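Local coordinates for glucanase (Clostridium thermocellum, PDB 5GXX), which probably hydrolyses internal beta-1,4-glucosidic bonds of cellulose, acting as a family 9 endoglucanase of the cellulosome, at residues Q270-W275 and A309-V314; K327-A332 and C423-E428; K479-N484 and T538-I543; S511-E516 and Y548-Q553. The protein carries 1 engineered substitution. One frame throughout, in Å; residues are numbered along the deposited sequence.

Contact 1 of 4, residues Q270-W275 and A309-V314; sequences QMHLDW and AFLAFV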
loop_
_atom_site.group_PDB
_atom_site.type_symbol
_atom_site.label_atom_id
_atom_site.label_comp_id
_atom_site.label_asym_id
_atom_site.label_seq_id
_atom_site.Cartn_x
_atom_site.Cartn_y
_atom_site.Cartn_z
ATOM N N GLN A 270 -18.383 37.820 -48.601
ATOM C CA GLN A 270 -19.421 37.062 -49.299
ATOM C C GLN A 270 -18.948 35.655 -49.681
ATOM O O GLN A 270 -19.717 34.695 -49.591
ATOM C CB GLN A 270 -19.973 37.842 -50.504
ATOM C CG GLN A 270 -20.754 39.071 -50.084
ATOM C CD GLN A 270 -21.041 40.038 -51.212
ATOM O OE1 GLN A 270 -21.098 39.657 -52.387
ATOM N NE2 GLN A 270 -21.229 41.305 -50.860
ATOM N N MET A 271 -17.678 35.523 -50.054
ATOM C CA MET A 271 -17.105 34.209 -50.360
ATOM C C MET A 271 -17.086 33.324 -49.099
ATOM O O MET A 271 -17.553 32.163 -49.097
ATOM C CB MET A 271 -15.686 34.380 -50.921
ATOM C CG MET A 271 -14.990 33.072 -51.276
ATOM S SD MET A 271 -13.337 33.364 -51.953
ATOM C CE MET A 271 -13.587 34.840 -52.940
ATOM N N HIS A 272 -16.594 33.900 -48.007
ATOM C CA HIS A 272 -16.498 33.214 -46.722
ATOM C C HIS A 272 -17.884 32.805 -46.208
ATOM O O HIS A 272 -18.131 31.627 -45.870
ATOM C CB HIS A 272 -15.790 34.131 -45.711
ATOM C CG HIS A 272 -15.931 33.712 -44.277
ATOM N ND1 HIS A 272 -15.326 32.586 -43.755
ATOM C CD2 HIS A 272 -16.628 34.266 -43.252
ATOM C CE1 HIS A 272 -15.676 32.449 -42.486
ATOM N NE2 HIS A 272 -16.445 33.465 -42.147
ATOM N N LEU A 273 -18.805 33.764 -46.179
ATOM C CA LEU A 273 -20.138 33.440 -45.673
ATOM C C LEU A 273 -20.887 32.487 -46.601
ATOM O O LEU A 273 -21.582 31.579 -46.132
ATOM C CB LEU A 273 -20.971 34.684 -45.345
ATOM C CG LEU A 273 -20.459 35.488 -44.152
ATOM C CD1 LEU A 273 -21.144 36.852 -44.083
ATOM C CD2 LEU A 273 -20.529 34.736 -42.826
ATOM N N ASP A 274 -20.722 32.663 -47.915
ATOM C CA ASP A 274 -21.390 31.752 -48.847
ATOM C C ASP A 274 -20.937 30.315 -48.582
ATOM O O ASP A 274 -21.740 29.393 -48.635
ATOM C CB ASP A 274 -21.090 32.134 -50.299
ATOM C CG ASP A 274 -21.921 33.318 -50.786
ATOM O OD1 ASP A 274 -22.730 33.882 -50.012
ATOM O OD2 ASP A 274 -21.774 33.631 -51.982
ATOM N N TRP A 275 -19.649 30.130 -48.307
ATOM C CA TRP A 275 -19.111 28.804 -48.032
ATOM C C TRP A 275 -19.766 28.142 -46.829
ATOM O O TRP A 275 -19.866 26.924 -46.796
ATOM C CB TRP A 275 -17.586 28.860 -47.888
ATOM C CG TRP A 275 -16.898 27.538 -47.678
ATOM C CD1 TRP A 275 -16.551 26.620 -48.627
ATOM C CD2 TRP A 275 -16.497 26.986 -46.420
ATOM N NE1 TRP A 275 -15.974 25.510 -48.030
ATOM C CE2 TRP A 275 -15.914 25.726 -46.678
ATOM C CE3 TRP A 275 -16.564 27.444 -45.099
ATOM C CZ2 TRP A 275 -15.388 24.930 -45.663
ATOM C CZ3 TRP A 275 -16.038 26.657 -44.091
ATOM C CH2 TRP A 275 -15.456 25.412 -44.383
ATOM N N ALA A 309 -22.591 32.541 -37.030
ATOM C CA ALA A 309 -23.900 33.199 -36.967
ATOM C C ALA A 309 -23.744 34.675 -36.588
ATOM O O ALA A 309 -24.334 35.542 -37.235
ATOM C CB ALA A 309 -24.879 32.467 -36.026
ATOM N N PHE A 310 -22.909 34.971 -35.593
ATOM C CA PHE A 310 -22.657 36.371 -35.235
ATOM C C PHE A 310 -22.068 37.163 -36.384
ATOM O O PHE A 310 -22.568 38.245 -36.687
ATOM C CB PHE A 310 -21.775 36.440 -33.990
ATOM C CG PHE A 310 -21.510 37.843 -33.497
ATOM C CD1 PHE A 310 -22.563 38.727 -33.281
ATOM C CD2 PHE A 310 -20.215 38.265 -33.237
ATOM C CE1 PHE A 310 -22.338 40.009 -32.811
ATOM C CE2 PHE A 310 -19.973 39.559 -32.771
ATOM C CZ PHE A 310 -21.036 40.433 -32.553
ATOM N N LEU A 311 -21.037 36.639 -37.036
ATOM C CA LEU A 311 -20.452 37.352 -38.171
ATOM C C LEU A 311 -21.458 37.595 -39.289
ATOM O O LEU A 311 -21.472 38.675 -39.894
ATOM C CB LEU A 311 -19.279 36.572 -38.748
ATOM C CG LEU A 311 -17.892 36.920 -38.204
ATOM C CD1 LEU A 311 -17.769 36.646 -36.710
ATOM C CD2 LEU A 311 -16.799 36.185 -38.969
ATOM N N ALA A 312 -22.296 36.586 -39.550
ATOM C CA ALA A 312 -23.321 36.680 -40.589
ATOM C C ALA A 312 -24.370 37.739 -40.260
ATOM O O ALA A 312 -24.750 38.508 -41.150
ATOM C CB ALA A 312 -23.957 35.310 -40.844
ATOM N N PHE A 313 -24.796 37.818 -39.000
ATOM C CA PHE A 313 -25.732 38.865 -38.588
ATOM C C PHE A 313 -25.092 40.245 -38.783
ATOM O O PHE A 313 -25.730 41.161 -39.309
ATOM C CB PHE A 313 -26.138 38.723 -37.110
ATOM C CG PHE A 313 -27.185 37.669 -36.808
ATOM C CD1 PHE A 313 -28.365 37.536 -37.540
ATOM C CD2 PHE A 313 -27.013 36.849 -35.701
ATOM C CE1 PHE A 313 -29.316 36.573 -37.212
ATOM C CE2 PHE A 313 -27.973 35.907 -35.322
ATOM C CZ PHE A 313 -29.134 35.764 -36.079
ATOM N N VAL A 314 -23.853 40.413 -38.321
ATOM C CA VAL A 314 -23.184 41.711 -38.409
ATOM C C VAL A 314 -23.032 42.124 -39.874
ATOM O O VAL A 314 -23.305 43.269 -40.242
ATOM C CB VAL A 314 -21.824 41.718 -37.672
ATOM C CG1 VAL A 314 -21.057 43.018 -37.971
ATOM C CG2 VAL A 314 -21.991 41.573 -36.166
#
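Two helices of the (alpha/alpha)6 barrel, the fold of family 9 glycoside hydrolases, meet where L273 and H272 of helix 263-276 lean against A312 and L311 of helix 301-318. The tightest meeting is between L273 and A312, whose CA atoms lie 6.8 Å apart. L273 straddles the small residue with both methyls: CD2 rests 4.0 Å from A312 CB, while CD1 comes within 4.1 Å of A312 CA. Its CG stands anti to the carbonyl carbon (chi1 -68°), which sends the forked end across to the other helix. Alanine suits the receiving position because its lone methyl leaves the helix backbone within reach of a leucine branch. The same leucine also touches Y328 of helix 322-340, so it fills the join of three helices.

One residue earlier, H272 belongs to a more polar layer. Its ND1 is hydrogen-bonded to the backbone O of Y239, and NE2 has a weak bond to E308 OE1 on the helix opposite. Two different ring nitrogens thus restrain the imidazole's rotation, while the rings of Y250 and W276 pack about it. An aromatic ring with polar corners serves both demands in this buried setting. H272 and L311 cross at roughly a right angle, with L311 CD2 set obliquely to the imidazole and 4.2 Å from H272 NE2.

Contact 2 of 4, residues K327-A332 and C423-E428; sequences KYYNFA and CRLTAE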
loop_
_atom_site.group_PDB
_atom_site.type_symbol
_atom_site.label_atom_id
_atom_site.label_comp_id
_atom_site.label_asym_id
_atom_site.label_seq_id
_atom_site.Cartn_x
_atom_site.Cartn_y
_atom_site.Cartn_z
ATOM N N LYS A 327 -30.336 35.677 -47.047
ATOM C CA LYS A 327 -29.533 34.455 -47.047
ATOM C C LYS A 327 -28.640 34.397 -45.800
ATOM O O LYS A 327 -28.551 33.363 -45.150
ATOM C CB LYS A 327 -28.697 34.347 -48.323
ATOM C CG LYS A 327 -27.641 33.247 -48.311
ATOM C CD LYS A 327 -26.920 33.054 -49.641
ATOM C CE LYS A 327 -26.076 34.263 -49.988
ATOM N NZ LYS A 327 -25.292 33.975 -51.233
ATOM N N TYR A 328 -27.969 35.497 -45.467
ATOM C CA TYR A 328 -27.074 35.436 -44.312
ATOM C C TYR A 328 -27.790 35.426 -42.972
ATOM O O TYR A 328 -27.352 34.726 -42.057
ATOM C CB TYR A 328 -26.021 36.547 -44.369
ATOM C CG TYR A 328 -25.145 36.469 -45.594
ATOM C CD1 TYR A 328 -24.698 35.258 -46.104
ATOM C CD2 TYR A 328 -24.743 37.633 -46.241
ATOM C CE1 TYR A 328 -23.901 35.190 -47.227
ATOM C CE2 TYR A 328 -23.947 37.579 -47.357
ATOM C CZ TYR A 328 -23.534 36.368 -47.860
ATOM O OH TYR A 328 -22.738 36.355 -48.985
ATOM N N TYR A 329 -28.877 36.193 -42.859
ATOM C CA TYR A 329 -29.721 36.167 -41.663
ATOM C C TYR A 329 -30.290 34.765 -41.426
ATOM O O TYR A 329 -30.263 34.275 -40.299
ATOM C CB TYR A 329 -30.882 37.167 -41.788
ATOM C CG TYR A 329 -31.808 37.194 -40.590
ATOM C CD1 TYR A 329 -32.885 36.302 -40.478
ATOM C CD2 TYR A 329 -31.605 38.097 -39.547
ATOM C CE1 TYR A 329 -33.735 36.307 -39.380
ATOM C CE2 TYR A 329 -32.460 38.109 -38.447
ATOM C CZ TYR A 329 -33.521 37.215 -38.372
ATOM O OH TYR A 329 -34.357 37.230 -37.284
ATOM N N ASN A 330 -30.814 34.122 -42.468
ATOM C CA ASN A 330 -31.461 32.819 -42.274
ATOM C C ASN A 330 -30.433 31.777 -41.829
ATOM O O ASN A 330 -30.705 30.946 -40.946
ATOM C CB ASN A 330 -32.110 32.365 -43.586
ATOM C CG ASN A 330 -33.427 33.069 -43.882
ATOM O OD1 ASN A 330 -33.991 33.755 -43.027
ATOM N ND2 ASN A 330 -33.930 32.868 -45.104
ATOM N N PHE A 331 -29.256 31.851 -42.457
ATOM C CA PHE A 331 -28.147 30.997 -42.005
ATOM C C PHE A 331 -27.855 31.194 -40.517
ATOM O O PHE A 331 -27.787 30.223 -39.750
ATOM C CB PHE A 331 -26.869 31.247 -42.824
ATOM C CG PHE A 331 -25.623 30.779 -42.122
ATOM C CD1 PHE A 331 -25.322 29.424 -42.050
ATOM C CD2 PHE A 331 -24.775 31.700 -41.500
ATOM C CE1 PHE A 331 -24.206 28.992 -41.352
ATOM C CE2 PHE A 331 -23.666 31.266 -40.788
ATOM C CZ PHE A 331 -23.360 29.911 -40.744
ATOM N N ALA A 332 -27.658 32.445 -40.114
ATOM C CA ALA A 332 -27.278 32.736 -38.734
ATOM C C ALA A 332 -28.350 32.238 -37.755
ATOM O O ALA A 332 -28.039 31.531 -36.797
ATOM C CB ALA A 332 -27.046 34.246 -38.599
ATOM N N CYS A 423 -27.414 38.357 -28.502
ATOM C CA CYS A 423 -27.687 39.800 -28.458
ATOM C C CYS A 423 -28.481 40.252 -29.684
ATOM O O CYS A 423 -29.473 40.969 -29.540
ATOM C CB CYS A 423 -26.402 40.621 -28.380
ATOM S SG CYS A 423 -25.593 40.576 -26.779
ATOM N N ARG A 424 -28.067 39.846 -30.884
ATOM C CA ARG A 424 -28.795 40.207 -32.096
ATOM C C ARG A 424 -30.235 39.696 -32.070
ATOM O O ARG A 424 -31.176 40.418 -32.434
ATOM C CB ARG A 424 -28.064 39.654 -33.326
ATOM C CG ARG A 424 -28.766 39.914 -34.658
ATOM C CD ARG A 424 -29.082 41.399 -34.858
ATOM N NE ARG A 424 -29.635 41.594 -36.195
ATOM C CZ ARG A 424 -30.880 41.254 -36.537
ATOM N NH1 ARG A 424 -31.734 40.741 -35.653
ATOM N NH2 ARG A 424 -31.282 41.437 -37.790
ATOM N N LEU A 425 -30.426 38.452 -31.634
ATOM C CA LEU A 425 -31.760 37.868 -31.692
ATOM C C LEU A 425 -32.698 38.442 -30.634
ATOM O O LEU A 425 -33.883 38.664 -30.906
ATOM C CB LEU A 425 -31.675 36.344 -31.646
ATOM C CG LEU A 425 -31.262 35.777 -33.007
ATOM C CD1 LEU A 425 -30.623 34.398 -32.850
ATOM C CD2 LEU A 425 -32.433 35.753 -34.002
ATOM N N THR A 426 -32.188 38.710 -29.437
ATOM C CA THR A 426 -33.056 39.300 -28.422
ATOM C C THR A 426 -33.363 40.749 -28.781
ATOM O O THR A 426 -34.477 41.219 -28.531
ATOM C CB THR A 426 -32.522 39.153 -26.986
ATOM O OG1 THR A 426 -33.564 39.483 -26.059
ATOM C CG2 THR A 426 -31.341 40.065 -26.738
ATOM N N ALA A 427 -32.413 41.438 -29.406
ATOM C CA ALA A 427 -32.682 42.787 -29.891
ATOM C C ALA A 427 -33.905 42.786 -30.794
ATOM O O ALA A 427 -34.778 43.658 -30.685
ATOM C CB ALA A 427 -31.471 43.325 -30.647
ATOM N N GLU A 428 -33.998 41.800 -31.675
ATOM C CA GLU A 428 -35.128 41.759 -32.598
ATOM C C GLU A 428 -36.410 41.226 -31.956
ATOM O O GLU A 428 -37.497 41.790 -32.153
ATOM C CB GLU A 428 -34.760 40.904 -33.805
ATOM C CG GLU A 428 -35.927 40.661 -34.758
ATOM C CD GLU A 428 -35.499 40.051 -36.076
ATOM O OE1 GLU A 428 -34.354 39.591 -36.191
ATOM O OE2 GLU A 428 -36.317 39.992 -37.012
#
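The phenol ring of Y329 presents its edge to both R424 and E428: R424 NH2 and E428 OE1 lie beside the rim, near the ring plane. R424 NH2 is 3.6 Å from Y329 CE2, and the guanidinium is turned 47° to the ring, so the two groups touch without stacking. The guanidinium in turn carries the E428 carboxylate at its own edge, in plane. F313 of helix 301-318 also packs its ring obliquely against Y329.

Y329 CG lies anti to the backbone N (chi1 180°), which carries the phenol from helix 322-340 toward helix 412-429. There Y329 OH donates to E428 OE1 over 2.6 Å. The same oxygen takes R424 NH1 at 2.9 Å, a salt bridge between residues one helical turn apart. The two donors arrive from opposite faces of the carboxylate plane, each well out of it. L425 CD2 adds an apolar touch, 4.1 Å from Y329 OH.

The local helix axes stay 12.6 Å apart and run at 106° to each other, so long side chains have to span the gap; tyrosine, arginine and glutamate have the reach. R424 NE pairs with D317, and Y329 OH also bonds to the hydroxyl of Y429. With two donors on OE1, one of them cationic, E428 is probably held as the carboxylate, and its charge would strengthen the short phenol bond.

Contact 3 of 4, residues K479-N484 and T538-I543; sequences KDLSYN and TNICPI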
loop_
_atom_site.group_PDB
_atom_site.type_symbol
_atom_site.label_atom_id
_atom_site.label_comp_id
_atom_site.label_asym_id
_atom_site.label_seq_id
_atom_site.Cartn_x
_atom_site.Cartn_y
_atom_site.Cartn_z
ATOM N N LYS A 479 -10.132 24.836 8.853
ATOM C CA LYS A 479 -8.975 24.425 9.653
ATOM C C LYS A 479 -9.353 23.827 11.011
ATOM O O LYS A 479 -8.820 22.783 11.400
ATOM C CB LYS A 479 -7.986 25.585 9.809
ATOM C CG LYS A 479 -6.667 25.229 10.503
ATOM C CD LYS A 479 -5.872 26.483 10.849
ATOM C CE LYS A 479 -4.497 26.166 11.429
ATOM N NZ LYS A 479 -4.441 25.163 12.530
ATOM N N ASP A 480 -10.287 24.458 11.713
ATOM C CA ASP A 480 -10.551 24.073 13.099
ATOM C C ASP A 480 -11.666 23.036 13.170
ATOM O O ASP A 480 -12.720 23.287 13.745
ATOM C CB ASP A 480 -10.884 25.327 13.918
ATOM C CG ASP A 480 -9.699 26.280 14.032
ATOM O OD1 ASP A 480 -8.537 25.835 13.865
ATOM O OD2 ASP A 480 -9.934 27.485 14.301
ATOM N N LEU A 481 -11.433 21.869 12.567
ATOM C CA LEU A 481 -12.462 20.831 12.511
ATOM C C LEU A 481 -12.376 19.947 13.744
ATOM O O LEU A 481 -11.279 19.580 14.166
ATOM C CB LEU A 481 -12.289 19.948 11.272
ATOM C CG LEU A 481 -12.855 20.514 9.970
ATOM C CD1 LEU A 481 -12.521 19.507 8.872
ATOM C CD2 LEU A 481 -14.352 20.784 10.051
ATOM N N SER A 482 -13.533 19.570 14.279
ATOM C CA SER A 482 -13.604 18.569 15.348
ATOM C C SER A 482 -14.937 17.841 15.296
ATOM O O SER A 482 -15.897 18.283 14.656
ATOM C CB SER A 482 -13.377 19.161 16.745
ATOM O OG SER A 482 -14.440 20.026 17.124
ATOM N N TYR A 483 -14.990 16.699 15.965
ATOM C CA TYR A 483 -16.266 16.050 16.177
ATOM C C TYR A 483 -16.305 15.426 17.565
ATOM O O TYR A 483 -15.258 15.162 18.171
ATOM C CB TYR A 483 -16.574 15.026 15.078
ATOM C CG TYR A 483 -15.609 13.857 14.971
ATOM C CD1 TYR A 483 -15.750 12.748 15.803
ATOM C CD2 TYR A 483 -14.581 13.853 14.034
ATOM C CE1 TYR A 483 -14.905 11.665 15.693
ATOM C CE2 TYR A 483 -13.727 12.759 13.906
ATOM C CZ TYR A 483 -13.896 11.678 14.751
ATOM O OH TYR A 483 -13.049 10.594 14.661
ATOM N N ASN A 484 -17.514 15.184 18.057
ATOM C CA ASN A 484 -17.691 14.648 19.404
ATOM C C ASN A 484 -18.346 13.268 19.409
ATOM O O ASN A 484 -19.227 12.984 18.584
ATOM C CB ASN A 484 -18.540 15.612 20.235
ATOM C CG ASN A 484 -17.877 16.961 20.459
ATOM O OD1 ASN A 484 -16.681 17.146 20.240
ATOM N ND2 ASN A 484 -18.668 17.922 20.942
ATOM N N THR A 538 -7.522 21.674 7.237
ATOM C CA THR A 538 -7.556 21.947 5.797
ATOM C C THR A 538 -6.995 20.772 4.994
ATOM O O THR A 538 -7.215 20.673 3.783
ATOM C CB THR A 538 -6.799 23.223 5.385
ATOM O OG1 THR A 538 -5.393 23.030 5.592
ATOM C CG2 THR A 538 -7.293 24.445 6.168
ATOM N N ASN A 539 -6.278 19.887 5.688
ATOM C CA ASN A 539 -5.753 18.689 5.039
ATOM C C ASN A 539 -6.826 17.655 4.766
ATOM O O ASN A 539 -6.566 16.669 4.086
ATOM C CB ASN A 539 -4.672 18.054 5.911
ATOM C CG ASN A 539 -3.387 18.844 5.892
ATOM O OD1 ASN A 539 -2.671 18.928 6.890
ATOM N ND2 ASN A 539 -3.102 19.457 4.755
ATOM N N ILE A 540 -8.009 17.875 5.330
ATOM C CA ILE A 540 -9.180 17.092 4.961
ATOM C C ILE A 540 -9.849 17.934 3.884
ATOM O O ILE A 540 -10.420 18.979 4.173
ATOM C CB ILE A 540 -10.130 16.838 6.159
ATOM C CG1 ILE A 540 -9.361 16.256 7.355
ATOM C CG2 ILE A 540 -11.276 15.902 5.726
ATOM C CD1 ILE A 540 -10.227 16.163 8.603
ATOM N N CYS A 541 -9.745 17.493 2.633
ATOM C CA CYS A 541 -10.225 18.300 1.513
ATOM C C CYS A 541 -10.609 17.423 0.329
ATOM O O CYS A 541 -10.079 16.316 0.160
ATOM C CB CYS A 541 -9.156 19.309 1.088
ATOM S SG CYS A 541 -7.519 18.613 0.809
ATOM N N PRO A 542 -11.566 17.900 -0.486
ATOM C CA PRO A 542 -12.102 17.039 -1.528
ATOM C C PRO A 542 -11.221 16.965 -2.785
ATOM O O PRO A 542 -11.660 17.331 -3.876
ATOM C CB PRO A 542 -13.461 17.699 -1.811
ATOM C CG PRO A 542 -13.239 19.159 -1.498
ATOM C CD PRO A 542 -12.480 19.030 -0.207
ATOM N N ILE A 543 -10.002 16.445 -2.651
ATOM C CA ILE A 543 -9.027 16.480 -3.745
ATOM C C ILE A 543 -8.580 15.123 -4.273
ATOM O O ILE A 543 -7.752 15.043 -5.201
ATOM C CB ILE A 543 -7.765 17.314 -3.416
ATOM C CG1 ILE A 543 -6.869 16.617 -2.379
ATOM C CG2 ILE A 543 -8.115 18.748 -2.998
ATOM C CD1 ILE A 543 -5.519 17.276 -2.216
#
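K479 and T538 lie side by side, CA atoms 4.8 Å apart, just beyond the pairing of strands 481-488 and 527-534, where L481 bonds through the backbone to Y534 and K479 to G537. Segment 479-484 makes an inverse gamma turn about D480, closed by a weak bond of 3.0 Å from L481 N to K479 O, and then runs straight as a strand. Segment 538-543 leaves a 3-10 turn at N539 and bends again in an inverse gamma turn about P542.

T538 CG2 sits 3.9 Å from both CA and CB of K479. The threonine torsion (chi1 68°) puts CG2 anti to the carbonyl carbon; this lays CG2 against K479 and leaves OG1 to bond with D536 and with K130 of the catalytic domain. The long K479 chain leads away, its NZ bonded to I535 O. Deeper in, L481 CD1 meets I540 CD1 at 4.1 Å, and both side chains also rest on L467 of the facing sheet. Leucine and isoleucine fit this inner side of the beta sandwich.

Across this contact the adhesion comes from methyl and methylene groups, and the polar ends are satisfied elsewhere. The hydroxyl of T538 in particular ties the probable cellulose-binding module to helix 128-131 of its catalytic partner.

Contact 4 of 4, residues S511-E516 and Y548-Q553; sequences SGMDVE and YAAELQ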
loop_
_atom_site.group_PDB
_atom_site.type_symbol
_atom_site.label_atom_id
_atom_site.label_comp_id
_atom_site.label_asym_id
_atom_site.label_seq_id
_atom_site.Cartn_x
_atom_site.Cartn_y
_atom_site.Cartn_z
ATOM N N SER A 511 -2.117 8.591 8.273
ATOM C CA SER A 511 -0.914 9.395 8.092
ATOM C C SER A 511 -1.168 10.813 7.565
ATOM O O SER A 511 -1.919 11.000 6.610
ATOM C CB SER A 511 0.042 8.668 7.147
ATOM O OG SER A 511 1.263 9.373 7.048
ATOM N N GLY A 512 -0.494 11.783 8.177
ATOM C CA GLY A 512 -0.546 13.188 7.788
ATOM C C GLY A 512 -1.732 13.968 8.315
ATOM O O GLY A 512 -1.961 15.113 7.920
ATOM N N MET A 513 -2.517 13.344 9.184
ATOM C CA MET A 513 -3.677 14.003 9.778
ATOM C C MET A 513 -3.400 14.248 11.263
ATOM O O MET A 513 -3.719 13.405 12.111
ATOM C CB MET A 513 -4.959 13.199 9.533
ATOM C CG MET A 513 -5.291 12.961 8.057
ATOM S SD MET A 513 -5.661 14.503 7.185
ATOM C CE MET A 513 -6.227 13.888 5.590
ATOM N N ASP A 514 -2.749 15.375 11.566
ATOM C CA ASP A 514 -2.384 15.755 12.937
ATOM C C ASP A 514 -3.659 15.854 13.783
ATOM O O ASP A 514 -4.526 16.683 13.482
ATOM C CB ASP A 514 -1.636 17.098 12.888
ATOM C CG ASP A 514 -1.001 17.504 14.219
ATOM O OD1 ASP A 514 -0.446 16.652 14.956
ATOM O OD2 ASP A 514 -1.017 18.720 14.521
ATOM N N VAL A 515 -3.789 15.016 14.817
ATOM C CA VAL A 515 -5.043 14.859 15.545
ATOM C C VAL A 515 -4.816 14.741 17.054
ATOM O O VAL A 515 -3.800 14.215 17.508
ATOM C CB VAL A 515 -5.819 13.621 15.031
ATOM C CG1 VAL A 515 -5.052 12.334 15.315
ATOM C CG2 VAL A 515 -7.231 13.531 15.596
ATOM N N GLU A 516 -5.768 15.241 17.831
ATOM C CA GLU A 516 -5.788 14.997 19.267
ATOM C C GLU A 516 -7.166 14.505 19.699
ATOM O O GLU A 516 -8.177 14.782 19.044
ATOM C CB GLU A 516 -5.322 16.214 20.066
ATOM C CG GLU A 516 -6.181 17.439 19.834
ATOM C CD GLU A 516 -5.986 18.564 20.841
ATOM O OE1 GLU A 516 -5.415 18.353 21.936
ATOM O OE2 GLU A 516 -6.447 19.682 20.528
ATOM N N TYR A 548 -10.105 13.225 1.151
ATOM C CA TYR A 548 -11.455 13.732 1.411
ATOM C C TYR A 548 -11.997 13.375 2.794
ATOM O O TYR A 548 -12.951 13.982 3.258
ATOM C CB TYR A 548 -12.434 13.312 0.317
ATOM C CG TYR A 548 -12.960 11.905 0.444
ATOM C CD1 TYR A 548 -14.034 11.612 1.279
ATOM C CD2 TYR A 548 -12.398 10.869 -0.292
ATOM C CE1 TYR A 548 -14.530 10.331 1.383
ATOM C CE2 TYR A 548 -12.887 9.575 -0.191
ATOM C CZ TYR A 548 -13.958 9.314 0.643
ATOM O OH TYR A 548 -14.460 8.039 0.748
ATOM N N ALA A 549 -11.379 12.404 3.463
ATOM C CA ALA A 549 -11.772 12.107 4.835
ATOM C C ALA A 549 -10.541 11.673 5.617
ATOM O O ALA A 549 -9.619 11.085 5.041
ATOM C CB ALA A 549 -12.857 11.028 4.878
ATOM N N ALA A 550 -10.536 11.967 6.912
ATOM C CA ALA A 550 -9.515 11.420 7.799
ATOM C C ALA A 550 -10.069 10.292 8.673
ATOM O O ALA A 550 -11.105 10.465 9.334
ATOM C CB ALA A 550 -8.935 12.538 8.646
ATOM N N GLU A 551 -9.391 9.141 8.650
ATOM C CA GLU A 551 -9.793 7.958 9.406
ATOM C C GLU A 551 -9.076 7.880 10.743
ATOM O O GLU A 551 -7.857 8.054 10.813
ATOM C CB GLU A 551 -9.559 6.678 8.602
ATOM C CG GLU A 551 -9.920 5.411 9.373
ATOM C CD GLU A 551 -9.834 4.145 8.537
ATOM O OE1 GLU A 551 -9.830 4.221 7.290
ATOM O OE2 GLU A 551 -9.774 3.053 9.139
ATOM N N LEU A 552 -9.864 7.657 11.791
ATOM C CA LEU A 552 -9.346 7.355 13.125
ATOM C C LEU A 552 -10.092 6.131 13.663
ATOM O O LEU A 552 -11.307 6.001 13.466
ATOM C CB LEU A 552 -9.601 8.558 14.044
ATOM C CG LEU A 552 -9.088 8.455 15.487
ATOM C CD1 LEU A 552 -7.583 8.414 15.544
ATOM C CD2 LEU A 552 -9.587 9.653 16.291
ATOM N N GLN A 553 -9.373 5.236 14.342
ATOM C CA GLN A 553 -10.003 4.143 15.079
ATOM C C GLN A 553 -9.679 4.397 16.535
ATOM O O GLN A 553 -8.512 4.428 16.923
ATOM C CB GLN A 553 -9.498 2.768 14.627
ATOM C CG GLN A 553 -9.997 2.379 13.235
ATOM C CD GLN A 553 -9.225 1.242 12.610
ATOM O OE1 GLN A 553 -8.748 0.342 13.302
ATOM N NE2 GLN A 553 -9.120 1.264 11.283
#
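M513 threads from the edge of one sheet of the beta sandwich onto A550 in the facing sheet, within the module assigned to the cellulose-binding family. Its CB starts 4.1 Å from A550 CB. The next atom, CG, makes the closest approach, 3.7 Å from that same methyl, and SD follows at 4.1 Å. CB, CG and SD thus pass alongside the alanine methyl, nearest at CG; the bend at chi2 (-65°) sets the direction in which SD leaves. Beyond the sulfur, CE extends along strand 549-557 to lie 4.4 Å from A549 O, and it also packs against N539. An unbranched methionine can lie along the alanine methyl, and alanine is small enough to let it come this close. Y534 touches both residues.

This edge is also an interface: E516 forms a salt bridge with K503 of the second subunit, and D514 bonds to T505 of that subunit.

On strand 549-557, side chains alternate between the two sides. A550 turns inward to M513, whereas E551 points away from it, and there Q553 NE2 gives a hydrogen bond of 2.9 Å to E551 OE2.

Overall arrangement
The four contacts fall into two pairs, one in each domain, on opposite sides of the chain's centre. Contacts 1 and 2 lie in the helical catalytic domain with centres about 11 Å apart; consecutive helices 301-318 and 322-340 join them, and D274 bridges across to K327 and Y328. Contacts 3 and 4 lie in the beta-sandwich module, centres about 9 Å apart, with their segments alternating along the chain; I540 of contact 3 packs on A550 of contact 4. Between the pairs the centres are about 52 to 60 Å apart. Contacts 1 and 2 come first, in series, consistent with two separately packed units, a hydrolase and its probable cellulose-binding partner.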